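Long-range contacts in 2,3-dihydroxybenzoate-AMP ligase (Bacillus subtilis, PDB 1MDB), which is a member of the ANL superfamily of AMP-binding enzymes, with a large AMP-binding domain and a small C-terminal domain: residues R59-L70 against L166-P177; G307-A315 against E443-A451. All blocks are in the same frame, centred on the assembly; numbering follows the deposited sequence.

Contact 1. Residues R59-L70 against L166-P177; sequences RADRLAAGFQKL and LEDLHTEPVKLP
A loop packs on a helix here, near the periphery of the AMP-binding domain: residues 166-177, a short 3-10 turn and then irregular chain, run along the outer side of helix 53-70, Leu63 lying against His170 and Gly66 against Leu169. A single backbone hydrogen bond and several CA-H...O contacts join them. Gly66 makes the close approach possible: its CA rests 3.0 Å from the carbonyl O of Leu169, where a side chain would collide. One turn earlier, Thr171 N donates to Arg62 O at 2.9 Å, reaching it from above the carbonyl plane; this carbonyl also takes a weak helical bond from Gly66 N. Ala65 has only a methyl, and Thr171 CG2 is pressed to 3.3 Å from Ala65 CB, a tight packing, with Glu172 O also on that methyl. On the inner side, Leu63 has CG anti to the backbone N (chi1 180°), which lays CD1 over one face of the His170 ring in a CH-pi contact, 4.2 Å from the centroid. The same methyl meets Leu169 CB and Leu166 CD1, and Phe67 CE2 extends this apolar patch to Leu169 CD1. Leu63 and Phe67 also press on helix 86-98, and Phe67, together with Leu166 of the loop, reaches Ile155 of strand 154-157. The His170 ring is fixed by Glu90, to which NE2 is hydrogen-bonded and which also pairs with Arg59. Arg62 spreads one face of its guanidinium over Thr171 O, with Glu172 OE1 at the edge in a long salt bridge, NH1 to OE1 3.7 Å.

Contact 2. Residues G307-A315 against E443-A451; sequences GAKFSAEAA and EEVENHLLA. With AMP (adenosine monophosphate), chain D; DBH (2,3-dihydroxy-benzoic acid), chain E.
Over the plane of the Glu443 carboxylate stands Lys309 NZ, in a salt bridge 2.7 Å from OE1 and 71° out of the plane, while Ser311 OG donates to the anti lone pair of OE2 at 2.8 Å. The Asn447 amide is used edge-on, its OD1 taking the N-H of Glu313 in the carbonyl plane, on a lone pair, at 2.7 Å and 167°. Lysine suits its place by length. Its chain is fully extended, with CG anti to the backbone N (chi1 -172°), so that it runs from the backbone beside AMP to the far helix and crosses Glu443 at about a right angle, Lys309 CD lying 3.4 Å from Glu443 CD. Val425 O takes a second bond from NZ. The Glu443 chain is bent at chi2, and each carboxylate oxygen has its own partner; a water completes the set, donating to OE2 and accepting from Ala312 N. The contact joins the two parts of an ANL enzyme: residues 307-315 follow strand 302-306 of the large domain's mixed sheet, and helix 442-449 belongs to the C-terminal domain. Asn447 OD1 acts at the start of helix 312-315, on an N-H of its first turn, where Ser311, at the N-cap position, has its hydroxyl turned to Glu443 instead. Leu450 CD1 packs on Ser311 CB at 3.7 Å, and the Glu313 carboxylate pairs with Arg316. At the other end, Lys309 N approaches AMP N1 to 3.2 Å, and Gly307 O accepts from Lys519, a residue of both ligand pockets.

Contacts 1 and 2 lie on opposite sides of the chain's centre, with centres about 48 Å apart and nearest atoms about 28 Å apart, and they share no helix or strand. Both are partly buried. Contact 1 stays within the AMP-binding domain and sets a buried leucine and phenylalanine side against a solvent-side edge of prolines, Val174 and the long Arg62-Glu172 pair; apolar packing and close backbone approach predominate, and its buried area, 909 Å², is more than twice the 407 Å² of contact 2. Contact 2 bridges the two domains beside bound AMP and 2,3-dihydroxy-benzoic acid, and relies chiefly on directional polar bonds between few side chains.

Contact 1. Residues R59-L70 against L166-P177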
loop_
_atom_site.group_PDB
_atom_site.type_symbol
_atom_site.label_atom_id
_atom_site.label_comp_id
_atom_site.label_asym_id
_atom_site.label_seq_id
_atom_site.Cartn_x
_atom_site.Cartn_y
_atom_site.Cartn_z
ATOM N N ARG A 59 2.013 22.355 15.125
ATOM C CA ARG A 59 0.883 22.493 14.214
ATOM C C ARG A 59 -0.212 21.472 14.536
ATOM O O ARG A 59 -1.396 21.775 14.431
ATOM C CB ARG A 59 1.357 22.343 12.764
ATOM C CG ARG A 59 2.429 23.367 12.381
ATOM C CD ARG A 59 2.848 23.282 10.916
ATOM N NE ARG A 59 1.731 23.525 10.010
ATOM C CZ ARG A 59 1.733 24.441 9.046
ATOM N NH1 ARG A 59 2.796 25.205 8.860
ATOM N NH2 ARG A 59 0.671 24.593 8.267
ATOM N N ALA A 60 0.191 20.270 14.938
ATOM C CA ALA A 60 -0.749 19.210 15.285
ATOM C C ALA A 60 -1.592 19.584 16.519
ATOM O O ALA A 60 -2.803 19.311 16.563
ATOM C CB ALA A 60 0.011 17.914 15.541
ATOM N N ASP A 61 -0.951 20.192 17.518
ATOM C CA ASP A 61 -1.655 20.615 18.724
ATOM C C ASP A 61 -2.629 21.716 18.352
ATOM O O ASP A 61 -3.825 21.650 18.660
ATOM C CB ASP A 61 -0.691 21.175 19.769
ATOM C CG ASP A 61 -0.011 20.103 20.575
ATOM O OD1 ASP A 61 -0.598 19.013 20.726
ATOM O OD2 ASP A 61 1.107 20.361 21.073
ATOM N N ARG A 62 -2.099 22.732 17.684
ATOM C CA ARG A 62 -2.904 23.866 17.272
ATOM C C ARG A 62 -4.029 23.484 16.318
ATOM O O ARG A 62 -5.085 24.120 16.317
ATOM C CB ARG A 62 -2.015 24.940 16.639
ATOM C CG ARG A 62 -1.068 25.624 17.629
ATOM C CD ARG A 62 -0.215 26.701 16.950
ATOM N NE ARG A 62 -1.005 27.807 16.410
ATOM C CZ ARG A 62 -1.624 28.725 17.150
ATOM N NH1 ARG A 62 -1.545 28.674 18.470
ATOM N NH2 ARG A 62 -2.316 29.698 16.570
ATOM N N LEU A 63 -3.820 22.449 15.505
ATOM C CA LEU A 63 -4.860 22.036 14.565
ATOM C C LEU A 63 -5.926 21.216 15.289
ATOM O O LEU A 63 -7.118 21.363 15.032
ATOM C CB LEU A 63 -4.265 21.222 13.406
ATOM C CG LEU A 63 -5.259 20.724 12.342
ATOM C CD1 LEU A 63 -6.026 21.911 11.761
ATOM C CD2 LEU A 63 -4.529 19.983 11.231
ATOM N N ALA A 64 -5.493 20.357 16.200
ATOM C CA ALA A 64 -6.429 19.538 16.956
ATOM C C ALA A 64 -7.445 20.455 17.632
ATOM O O ALA A 64 -8.646 20.165 17.658
ATOM C CB ALA A 64 -5.682 18.710 17.999
ATOM N N ALA A 65 -6.961 21.573 18.166
ATOM C CA ALA A 65 -7.837 22.524 18.837
ATOM C C ALA A 65 -8.823 23.093 17.834
ATOM O O ALA A 65 -10.003 23.269 18.145
ATOM C CB ALA A 65 -7.016 23.643 19.479
ATOM N N GLY A 66 -8.342 23.373 16.622
ATOM C CA GLY A 66 -9.225 23.900 15.595
ATOM C C GLY A 66 -10.288 22.884 15.205
ATOM O O GLY A 66 -11.456 23.229 15.039
ATOM N N PHE A 67 -9.872 21.632 15.046
ATOM C CA PHE A 67 -10.782 20.544 14.698
ATOM C C PHE A 67 -11.843 20.425 15.792
ATOM O O PHE A 67 -13.029 20.331 15.504
ATOM C CB PHE A 67 -10.023 19.204 14.598
ATOM C CG PHE A 67 -9.275 18.992 13.291
ATOM C CD1 PHE A 67 -8.231 18.066 13.220
ATOM C CD2 PHE A 67 -9.637 19.672 12.133
ATOM C CE1 PHE A 67 -7.558 17.823 12.010
ATOM C CE2 PHE A 67 -8.971 19.435 10.913
ATOM C CZ PHE A 67 -7.934 18.512 10.853
ATOM N N GLN A 68 -11.401 20.421 17.050
ATOM C CA GLN A 68 -12.319 20.308 18.181
ATOM C C GLN A 68 -13.297 21.472 18.196
ATOM O O GLN A 68 -14.501 21.284 18.355
ATOM C CB GLN A 68 -11.551 20.287 19.500
ATOM C CG GLN A 68 -12.436 20.048 20.705
ATOM C CD GLN A 68 -11.667 20.085 22.005
ATOM O OE1 GLN A 68 -11.159 21.138 22.413
ATOM N NE2 GLN A 68 -11.568 18.934 22.666
ATOM N N LYS A 69 -12.767 22.679 18.034
ATOM C CA LYS A 69 -13.596 23.874 18.017
ATOM C C LYS A 69 -14.609 23.748 16.889
ATOM O O LYS A 69 -15.742 24.204 17.006
ATOM C CB LYS A 69 -12.729 25.115 17.806
ATOM C CG LYS A 69 -13.437 26.420 18.114
ATOM C CD LYS A 69 -12.442 27.564 18.183
ATOM C CE LYS A 69 -13.079 28.809 18.764
ATOM N NZ LYS A 69 -12.094 29.913 18.956
ATOM N N LEU A 70 -14.197 23.112 15.799
ATOM C CA LEU A 70 -15.084 22.921 14.659
ATOM C C LEU A 70 -16.251 22.019 15.062
ATOM O O LEU A 70 -17.333 22.087 14.475
ATOM C CB LEU A 70 -14.314 22.289 13.498
ATOM C CG LEU A 70 -14.995 22.233 12.132
ATOM C CD1 LEU A 70 -15.431 23.634 11.712
ATOM C CD2 LEU A 70 -14.019 21.651 11.114
ATOM N N LEU A 166 -8.277 24.877 5.499
ATOM C CA LEU A 166 -7.571 24.147 6.532
ATOM C C LEU A 166 -6.690 25.093 7.339
ATOM O O LEU A 166 -6.626 24.989 8.565
ATOM C CB LEU A 166 -6.695 23.060 5.910
ATOM C CG LEU A 166 -5.801 22.284 6.885
ATOM C CD1 LEU A 166 -6.656 21.590 7.939
ATOM C CD2 LEU A 166 -4.978 21.254 6.110
ATOM N N GLU A 167 -6.026 26.018 6.645
ATOM C CA GLU A 167 -5.116 26.966 7.285
ATOM C C GLU A 167 -5.765 27.865 8.332
ATOM O O GLU A 167 -5.085 28.365 9.225
ATOM C CB GLU A 167 -4.427 27.843 6.233
ATOM C CG GLU A 167 -5.336 28.882 5.593
ATOM C CD GLU A 167 -4.625 29.726 4.541
ATOM O OE1 GLU A 167 -5.272 30.617 3.951
ATOM O OE2 GLU A 167 -3.421 29.497 4.300
ATOM N N ASP A 168 -7.074 28.071 8.229
ATOM C CA ASP A 168 -7.763 28.922 9.191
ATOM C C ASP A 168 -8.272 28.168 10.422
ATOM O O ASP A 168 -9.009 28.724 11.231
ATOM C CB ASP A 168 -8.926 29.666 8.513
ATOM C CG ASP A 168 -8.449 30.666 7.463
ATOM O OD1 ASP A 168 -7.423 31.336 7.701
ATOM O OD2 ASP A 168 -9.097 30.795 6.404
ATOM N N LEU A 169 -7.862 26.913 10.577
ATOM C CA LEU A 169 -8.306 26.121 11.720
ATOM C C LEU A 169 -7.364 26.137 12.926
ATOM O O LEU A 169 -7.810 26.041 14.067
ATOM C CB LEU A 169 -8.568 24.675 11.286
ATOM C CG LEU A 169 -9.825 24.496 10.435
ATOM C CD1 LEU A 169 -9.903 23.083 9.885
ATOM C CD2 LEU A 169 -11.039 24.809 11.286
ATOM N N HIS A 170 -6.067 26.260 12.680
ATOM C CA HIS A 170 -5.105 26.285 13.769
ATOM C C HIS A 170 -5.485 27.374 14.766
ATOM O O HIS A 170 -5.829 28.494 14.377
ATOM C CB HIS A 170 -3.697 26.549 13.228
ATOM C CG HIS A 170 -3.265 25.572 12.181
ATOM N ND1 HIS A 170 -3.871 25.492 10.946
ATOM C CD2 HIS A 170 -2.304 24.616 12.194
ATOM C CE1 HIS A 170 -3.303 24.530 10.242
ATOM N NE2 HIS A 170 -2.349 23.982 10.975
ATOM N N THR A 171 -5.411 27.038 16.047
ATOM C CA THR A 171 -5.755 27.968 17.112
ATOM C C THR A 171 -4.947 27.628 18.362
ATOM O O THR A 171 -4.052 26.784 18.321
ATOM C CB THR A 171 -7.262 27.881 17.434
ATOM O OG1 THR A 171 -7.627 28.919 18.350
ATOM C CG2 THR A 171 -7.589 26.535 18.049
ATOM N N GLU A 172 -5.264 28.292 19.470
ATOM C CA GLU A 172 -4.569 28.053 20.727
ATOM C C GLU A 172 -4.804 26.617 21.202
ATOM O O GLU A 172 -5.937 26.142 21.227
ATOM C CB GLU A 172 -5.066 29.030 21.791
ATOM C CG GLU A 172 -4.142 29.157 22.979
ATOM C CD GLU A 172 -2.731 29.487 22.549
ATOM O OE1 GLU A 172 -2.577 30.296 21.608
ATOM O OE2 GLU A 172 -1.777 28.945 23.148
ATOM N N PRO A 173 -3.728 25.906 21.582
ATOM C CA PRO A 173 -3.843 24.523 22.052
ATOM C C PRO A 173 -4.804 24.413 23.230
ATOM O O PRO A 173 -5.037 25.388 23.943
ATOM C CB PRO A 173 -2.412 24.178 22.450
ATOM C CG PRO A 173 -1.598 25.004 21.512
ATOM C CD PRO A 173 -2.316 26.327 21.551
ATOM N N VAL A 174 -5.358 23.225 23.435
ATOM C CA VAL A 174 -6.287 23.007 24.535
ATOM C C VAL A 174 -6.104 21.625 25.136
ATOM O O VAL A 174 -5.352 20.808 24.610
ATOM C CB VAL A 174 -7.751 23.139 24.071
ATOM C CG1 VAL A 174 -8.010 24.543 23.561
ATOM C CG2 VAL A 174 -8.045 22.114 22.987
ATOM N N LYS A 175 -6.792 21.375 26.245
ATOM C CA LYS A 175 -6.727 20.079 26.908
ATOM C C LYS A 175 -7.574 19.139 26.066
ATOM O O LYS A 175 -8.733 19.439 25.782
ATOM C CB LYS A 175 -7.328 20.170 28.310
ATOM C CG LYS A 175 -6.900 21.398 29.100
ATOM C CD LYS A 175 -7.682 21.492 30.408
ATOM C CE LYS A 175 -7.268 22.703 31.233
ATOM N NZ LYS A 175 -7.989 22.725 32.541
ATOM N N LEU A 176 -7.007 18.015 25.651
ATOM C CA LEU A 176 -7.764 17.071 24.839
ATOM C C LEU A 176 -8.121 15.822 25.626
ATOM O O LEU A 176 -7.428 15.455 26.576
ATOM C CB LEU A 176 -6.980 16.670 23.582
ATOM C CG LEU A 176 -6.689 17.732 22.516
ATOM C CD1 LEU A 176 -7.932 18.591 22.289
ATOM C CD2 LEU A 176 -5.520 18.590 22.957
ATOM N N PRO A 177 -9.219 15.154 25.241
ATOM C CA PRO A 177 -9.649 13.936 25.928
ATOM C C PRO A 177 -8.516 12.922 25.907
ATOM O O PRO A 177 -7.626 12.993 25.053
ATOM C CB PRO A 177 -10.844 13.474 25.096
ATOM C CG PRO A 177 -11.399 14.761 24.564
ATOM C CD PRO A 177 -10.144 15.483 24.142
HETATM O O HOH W 1 -4.809 21.129 21.285
#

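Contact 2. Residues G307-A315 against E443-A451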
loop_
_atom_site.group_PDB
_atom_site.type_symbol
_atom_site.label_atom_id
_atom_site.label_comp_id
_atom_site.label_asym_id
_atom_site.label_seq_id
_atom_site.Cartn_x
_atom_site.Cartn_y
_atom_site.Cartn_z
ATOM N N GLY A 307 3.709 -4.722 -3.220
ATOM C CA GLY A 307 2.328 -4.411 -3.561
ATOM C C GLY A 307 1.834 -5.497 -4.499
ATOM O O GLY A 307 0.646 -5.852 -4.519
ATOM N N ALA A 308 2.778 -6.016 -5.280
ATOM C CA ALA A 308 2.547 -7.082 -6.244
ATOM C C ALA A 308 3.899 -7.758 -6.413
ATOM O O ALA A 308 4.929 -7.177 -6.089
ATOM C CB ALA A 308 2.069 -6.506 -7.595
ATOM N N LYS A 309 3.913 -8.972 -6.937
ATOM C CA LYS A 309 5.180 -9.668 -7.109
ATOM C C LYS A 309 6.123 -9.026 -8.129
ATOM O O LYS A 309 5.756 -8.778 -9.276
ATOM C CB LYS A 309 4.918 -11.122 -7.499
ATOM C CG LYS A 309 6.155 -11.994 -7.513
ATOM C CD LYS A 309 5.789 -13.429 -7.834
ATOM C CE LYS A 309 7.023 -14.314 -7.862
ATOM N NZ LYS A 309 6.675 -15.697 -8.270
ATOM N N PHE A 310 7.345 -8.741 -7.700
ATOM C CA PHE A 310 8.332 -8.176 -8.605
ATOM C C PHE A 310 9.045 -9.407 -9.158
ATOM O O PHE A 310 9.835 -10.050 -8.463
ATOM C CB PHE A 310 9.299 -7.265 -7.844
ATOM C CG PHE A 310 10.200 -6.454 -8.728
ATOM C CD1 PHE A 310 9.736 -5.936 -9.933
ATOM C CD2 PHE A 310 11.505 -6.178 -8.340
ATOM C CE1 PHE A 310 10.556 -5.159 -10.738
ATOM C CE2 PHE A 310 12.331 -5.404 -9.134
ATOM C CZ PHE A 310 11.856 -4.892 -10.339
ATOM N N SER A 311 8.732 -9.741 -10.404
ATOM C CA SER A 311 9.290 -10.912 -11.071
ATOM C C SER A 311 10.815 -10.992 -11.062
ATOM O O SER A 311 11.512 -9.981 -11.190
ATOM C CB SER A 311 8.769 -10.979 -12.508
ATOM O OG SER A 311 7.375 -11.265 -12.520
ATOM N N ALA A 312 11.310 -12.218 -10.929
ATOM C CA ALA A 312 12.738 -12.503 -10.868
ATOM C C ALA A 312 13.561 -11.874 -11.982
ATOM O O ALA A 312 14.611 -11.295 -11.715
ATOM C CB ALA A 312 12.955 -14.026 -10.852
ATOM N N GLU A 313 13.085 -11.992 -13.220
ATOM C CA GLU A 313 13.772 -11.453 -14.390
ATOM C C GLU A 313 14.015 -9.945 -14.275
ATOM O O GLU A 313 14.958 -9.405 -14.866
ATOM C CB GLU A 313 12.952 -11.764 -15.652
ATOM C CG GLU A 313 13.532 -11.257 -16.984
ATOM C CD GLU A 313 14.864 -11.907 -17.364
ATOM O OE1 GLU A 313 15.015 -13.136 -17.188
ATOM O OE2 GLU A 313 15.757 -11.188 -17.856
ATOM N N ALA A 314 13.164 -9.265 -13.516
ATOM C CA ALA A 314 13.317 -7.827 -13.342
ATOM C C ALA A 314 14.101 -7.549 -12.077
ATOM O O ALA A 314 15.042 -6.767 -12.088
ATOM C CB ALA A 314 11.958 -7.148 -13.273
ATOM N N ALA A 315 13.711 -8.206 -10.992
ATOM C CA ALA A 315 14.361 -8.016 -9.707
ATOM C C ALA A 315 15.891 -8.110 -9.785
ATOM O O ALA A 315 16.599 -7.245 -9.268
ATOM C CB ALA A 315 13.818 -9.029 -8.711
ATOM N N GLU A 443 1.982 -15.117 -13.301
ATOM C CA GLU A 443 3.293 -14.511 -13.061
ATOM C C GLU A 443 4.457 -15.359 -13.588
ATOM O O GLU A 443 5.480 -14.825 -14.026
ATOM C CB GLU A 443 3.445 -14.226 -11.561
ATOM C CG GLU A 443 4.697 -13.456 -11.150
ATOM C CD GLU A 443 5.951 -14.317 -11.128
ATOM O OE1 GLU A 443 5.839 -15.531 -10.851
ATOM O OE2 GLU A 443 7.052 -13.776 -11.374
ATOM N N GLU A 444 4.303 -16.677 -13.552
ATOM C CA GLU A 444 5.347 -17.562 -14.051
ATOM C C GLU A 444 5.591 -17.252 -15.532
ATOM O O GLU A 444 6.738 -17.167 -15.984
ATOM C CB GLU A 444 4.928 -19.030 -13.880
ATOM C CG GLU A 444 5.973 -20.034 -14.358
ATOM C CD GLU A 444 5.462 -21.469 -14.394
ATOM O OE1 GLU A 444 6.171 -22.326 -14.947
ATOM O OE2 GLU A 444 4.365 -21.750 -13.872
ATOM N N VAL A 445 4.505 -17.063 -16.276
ATOM C CA VAL A 445 4.582 -16.764 -17.702
ATOM C C VAL A 445 5.044 -15.328 -17.955
ATOM O O VAL A 445 5.809 -15.063 -18.887
ATOM C CB VAL A 445 3.212 -16.969 -18.379
ATOM C CG1 VAL A 445 3.335 -16.748 -19.869
ATOM C CG2 VAL A 445 2.694 -18.378 -18.090
ATOM N N GLU A 446 4.579 -14.397 -17.132
ATOM C CA GLU A 446 4.983 -13.009 -17.299
ATOM C C GLU A 446 6.510 -12.885 -17.138
ATOM O O GLU A 446 7.165 -12.181 -17.914
ATOM C CB GLU A 446 4.243 -12.135 -16.286
ATOM C CG GLU A 446 2.711 -12.186 -16.437
ATOM C CD GLU A 446 1.987 -11.624 -15.229
ATOM O OE1 GLU A 446 0.738 -11.716 -15.163
ATOM O OE2 GLU A 446 2.676 -11.081 -14.342
ATOM N N ASN A 447 7.074 -13.595 -16.159
ATOM C CA ASN A 447 8.519 -13.561 -15.911
ATOM C C ASN A 447 9.306 -13.919 -17.166
ATOM O O ASN A 447 10.292 -13.256 -17.489
ATOM C CB ASN A 447 8.905 -14.511 -14.777
ATOM C CG ASN A 447 10.331 -14.303 -14.317
ATOM O OD1 ASN A 447 10.722 -13.179 -13.969
ATOM N ND2 ASN A 447 11.121 -15.378 -14.310
ATOM N N HIS A 448 8.871 -14.966 -17.868
ATOM C CA HIS A 448 9.511 -15.385 -19.116
ATOM C C HIS A 448 9.438 -14.243 -20.131
ATOM O O HIS A 448 10.447 -13.843 -20.709
ATOM C CB HIS A 448 8.791 -16.607 -19.710
ATOM C CG HIS A 448 9.171 -17.908 -19.077
ATOM N ND1 HIS A 448 10.295 -18.614 -19.449
ATOM C CD2 HIS A 448 8.594 -18.618 -18.079
ATOM C CE1 HIS A 448 10.396 -19.701 -18.706
ATOM N NE2 HIS A 448 9.376 -19.729 -17.866
ATOM N N LEU A 449 8.229 -13.736 -20.354
ATOM C CA LEU A 449 8.008 -12.648 -21.304
ATOM C C LEU A 449 8.860 -11.407 -21.015
ATOM O O LEU A 449 9.210 -10.669 -21.933
ATOM C CB LEU A 449 6.514 -12.288 -21.335
ATOM C CG LEU A 449 5.644 -13.467 -21.798
ATOM C CD1 LEU A 449 4.157 -13.176 -21.597
ATOM C CD2 LEU A 449 5.950 -13.764 -23.263
ATOM N N LEU A 450 9.203 -11.189 -19.748
ATOM C CA LEU A 450 10.031 -10.043 -19.371
ATOM C C LEU A 450 11.446 -10.228 -19.907
ATOM O O LEU A 450 12.227 -9.276 -19.965
ATOM C CB LEU A 450 10.087 -9.881 -17.842
ATOM C CG LEU A 450 8.802 -9.416 -17.153
ATOM C CD1 LEU A 450 9.075 -9.149 -15.677
ATOM C CD2 LEU A 450 8.294 -8.148 -17.815
ATOM N N ALA A 451 11.771 -11.461 -20.289
ATOM C CA ALA A 451 13.090 -11.776 -20.826
ATOM C C ALA A 451 13.169 -11.407 -22.306
ATOM O O ALA A 451 14.255 -11.300 -22.872
ATOM C CB ALA A 451 13.392 -13.266 -20.635
HETATM P P AMP D . -2.800 -3.943 0.094
HETATM O O1P AMP D . -3.581 -3.866 1.379
HETATM O O2P AMP D . -3.291 -3.035 -0.984
HETATM O O3P AMP D . -1.318 -3.797 0.321
HETATM O "O5'" AMP D . -3.055 -5.430 -0.583
HETATM C "C5'" AMP D . -2.421 -6.639 -0.076
HETATM C "C4'" AMP D . -2.445 -7.725 -1.160
HETATM O "O4'" AMP D . -1.629 -7.227 -2.203
HETATM C "C3'" AMP D . -1.797 -9.026 -0.788
HETATM O "O3'" AMP D . -2.692 -9.890 -0.092
HETATM C "C2'" AMP D . -1.339 -9.562 -2.139
HETATM O "O2'" AMP D . -2.391 -10.293 -2.805
HETATM C "C1'" AMP D . -0.943 -8.290 -2.846
HETATM N N9 AMP D . 0.734 -8.157 -2.699
HETATM C C8 AMP D . 1.354 -7.164 -2.021
HETATM N N7 AMP D . 2.678 -7.273 -2.092
HETATM C C5 AMP D . 2.870 -8.354 -2.826
HETATM C C6 AMP D . 4.105 -8.874 -3.196
HETATM N N6 AMP D . 5.262 -8.314 -2.845
HETATM N N1 AMP D . 4.071 -10.012 -3.967
HETATM C C2 AMP D . 2.909 -10.612 -4.355
HETATM N N3 AMP D . 1.722 -10.102 -4.000
HETATM C C4 AMP D . 1.678 -8.959 -3.228
HETATM C C21 DBH E . -0.224 -3.883 -0.129
HETATM O O9 DBH E . -0.338 -4.230 -1.418
HETATM C C18 DBH E . 1.084 -3.750 0.560
HETATM C C15 DBH E . 2.295 -3.924 -0.174
HETATM C C12 DBH E . 3.545 -3.820 0.471
HETATM C C3 DBH E . 1.138 -3.467 1.962
HETATM O O3 DBH E . -0.020 -3.280 2.743
HETATM C C6 DBH E . 2.390 -3.366 2.602
HETATM C C9 DBH E . 3.589 -3.542 1.871
HETATM O O6 DBH E . 2.447 -3.101 3.951
HETATM O O HOH W 2 9.484 -14.403 -10.672
#